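Local coordinates for type IV pilus assembly protein PilF (Thermus thermophilus HB8, PDB 5OIU), which is a hexameric ATPase of the P-loop superfamily that binds ATP and probably powers the assembly of type IV pili, at residues Glu283-Glu288 with Met315-Cys320. Residues are numbered along the deposited sequence; the frame is centred on the assembly and turned at random.
Sequences EHCKVE and MGCERC. With ZN (zinc ion), chain S.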
# COMPACT_ATOMS: atom_id res chain seq x y z
N GLU C 283 -34.16 -29.23 -24.21
CA GLU C 283 -35.57 -29.03 -23.95
C GLU C 283 -36.38 -30.31 -23.99
O GLU C 283 -37.49 -30.34 -23.45
CB GLU C 283 -36.17 -28.04 -24.95
CG GLU C 283 -35.74 -26.62 -24.72
CD GLU C 283 -36.37 -26.01 -23.48
OE1 GLU C 283 -37.06 -26.74 -22.72
OE2 GLU C 283 -36.18 -24.79 -23.28
N HIS C 284 -35.84 -31.37 -24.59
CA HIS C 284 -36.60 -32.57 -24.88
C HIS C 284 -36.36 -33.71 -23.89
O HIS C 284 -37.17 -34.64 -23.84
CB HIS C 284 -36.30 -33.06 -26.30
CG HIS C 284 -36.58 -32.03 -27.36
ND1 HIS C 284 -35.74 -31.80 -28.43
CD2 HIS C 284 -37.61 -31.16 -27.50
CE1 HIS C 284 -36.24 -30.84 -29.18
NE2 HIS C 284 -37.37 -30.43 -28.64
N CYS C 285 -35.28 -33.67 -23.12
CA CYS C 285 -35.10 -34.61 -22.01
C CYS C 285 -35.05 -33.89 -20.67
O CYS C 285 -34.53 -34.44 -19.70
CB CYS C 285 -33.84 -35.44 -22.20
SG CYS C 285 -32.37 -34.46 -22.36
N LYS C 286 -35.57 -32.67 -20.60
CA LYS C 286 -35.53 -31.93 -19.35
C LYS C 286 -36.42 -32.62 -18.32
O LYS C 286 -37.44 -33.23 -18.65
CB LYS C 286 -35.98 -30.48 -19.57
CG LYS C 286 -35.80 -29.60 -18.35
CD LYS C 286 -36.47 -28.24 -18.49
CE LYS C 286 -35.74 -27.33 -19.45
NZ LYS C 286 -36.22 -25.92 -19.29
N VAL C 287 -36.03 -32.52 -17.06
CA VAL C 287 -36.70 -33.25 -16.00
C VAL C 287 -36.47 -32.51 -14.68
O VAL C 287 -35.51 -31.76 -14.54
CB VAL C 287 -36.18 -34.71 -15.96
CG1 VAL C 287 -34.79 -34.77 -15.38
CG2 VAL C 287 -37.09 -35.52 -15.13
N GLU C 288 -37.39 -32.69 -13.73
CA GLU C 288 -37.27 -32.02 -12.44
C GLU C 288 -36.35 -32.80 -11.52
O GLU C 288 -36.20 -34.02 -11.64
CB GLU C 288 -38.64 -31.86 -11.78
CG GLU C 288 -39.32 -30.56 -12.14
CD GLU C 288 -40.59 -30.29 -11.35
OE1 GLU C 288 -40.82 -30.99 -10.33
OE2 GLU C 288 -41.34 -29.36 -11.74
N MET C 315 -31.78 -35.38 -19.03
CA MET C 315 -31.49 -36.80 -18.87
C MET C 315 -30.64 -37.34 -20.00
O MET C 315 -30.03 -38.40 -19.84
CB MET C 315 -32.79 -37.60 -18.76
CG MET C 315 -33.26 -37.81 -17.32
SD MET C 315 -31.98 -38.54 -16.28
CE MET C 315 -32.75 -38.42 -14.66
N GLY C 316 -30.58 -36.63 -21.13
CA GLY C 316 -29.79 -37.04 -22.27
C GLY C 316 -30.64 -37.73 -23.33
O GLY C 316 -31.32 -38.71 -23.01
N CYS C 317 -30.61 -37.24 -24.57
CA CYS C 317 -31.42 -37.84 -25.63
C CYS C 317 -30.80 -37.56 -26.99
O CYS C 317 -29.81 -36.83 -27.11
CB CYS C 317 -32.86 -37.33 -25.58
SG CYS C 317 -33.12 -35.72 -26.33
N GLU C 318 -31.42 -38.13 -28.02
CA GLU C 318 -30.88 -38.05 -29.38
C GLU C 318 -30.63 -36.61 -29.83
O GLU C 318 -29.68 -36.36 -30.57
CB GLU C 318 -31.84 -38.75 -30.35
CG GLU C 318 -32.49 -40.03 -29.80
CD GLU C 318 -33.87 -39.78 -29.19
OE1 GLU C 318 -34.77 -39.27 -29.90
OE2 GLU C 318 -34.05 -40.08 -27.98
N ARG C 319 -31.46 -35.66 -29.37
CA ARG C 319 -31.41 -34.26 -29.82
C ARG C 319 -30.29 -33.44 -29.17
O ARG C 319 -30.13 -32.26 -29.52
CB ARG C 319 -32.76 -33.57 -29.56
CG ARG C 319 -33.90 -33.92 -30.56
CD ARG C 319 -33.76 -33.20 -31.92
NE ARG C 319 -32.66 -33.73 -32.76
CZ ARG C 319 -31.78 -32.98 -33.44
NH1 ARG C 319 -30.83 -33.56 -34.16
NH2 ARG C 319 -31.84 -31.65 -33.40
N CYS C 320 -29.50 -34.00 -28.25
CA CYS C 320 -28.51 -33.21 -27.52
C CYS C 320 -27.21 -33.99 -27.32
O CYS C 320 -26.51 -33.77 -26.32
CB CYS C 320 -29.06 -32.76 -26.16
SG CYS C 320 -29.47 -34.13 -25.04
ZN ZN S . -31.75 -34.07 -24.68
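C285, C317 and C320 turn their sulfurs onto one zinc ion, and around it the two segments pack most closely. The SG atoms of C285 and C320 lie 2.4 and 2.3 Å from the zinc; SG of C317 stands farther off, at 2.7 Å. Each sulfur sits between its own backbone N and carbonyl carbon (chi1 58° in C285), which swings all three inward to the metal. Cysteine suits these places because a thiolate, the likely state here, binds zinc and can still accept N-H groups: N of C317 donates to SG of C320 over 3.3 Å, while SG of C285 takes a weak bond from N of G316. Such bonds would spread the negative charge of the sulfurs. Glycine fits at G316 because its backbone angles bring the position of a CB up against the carbonyl O of M315. With C282 the site is a four-cysteine zinc site built from two CxxC pairs, each in a turn beside the two-stranded antiparallel sheet 286-289/311-314. Past the end of strand 311-314, N of M315 carries on the pairing, donating almost straight (178°) to O of C285 at 3.0 Å. Outward the packing thins. CG1 of V287 meets CG of M315 at 3.9 Å, a branched strand residue against a flexible thioether chain bent at chi2. On the zinc's other flank H284 and R319, both solvent-exposed, run side by side, ND1 of H284 3.5 Å from CG of R319. Arginine's long aliphatic part can lie along the imidazole, CB at the ring edge in its plane, while the charged guanidinium swings off beyond the ring, its plane 43° from the imidazole.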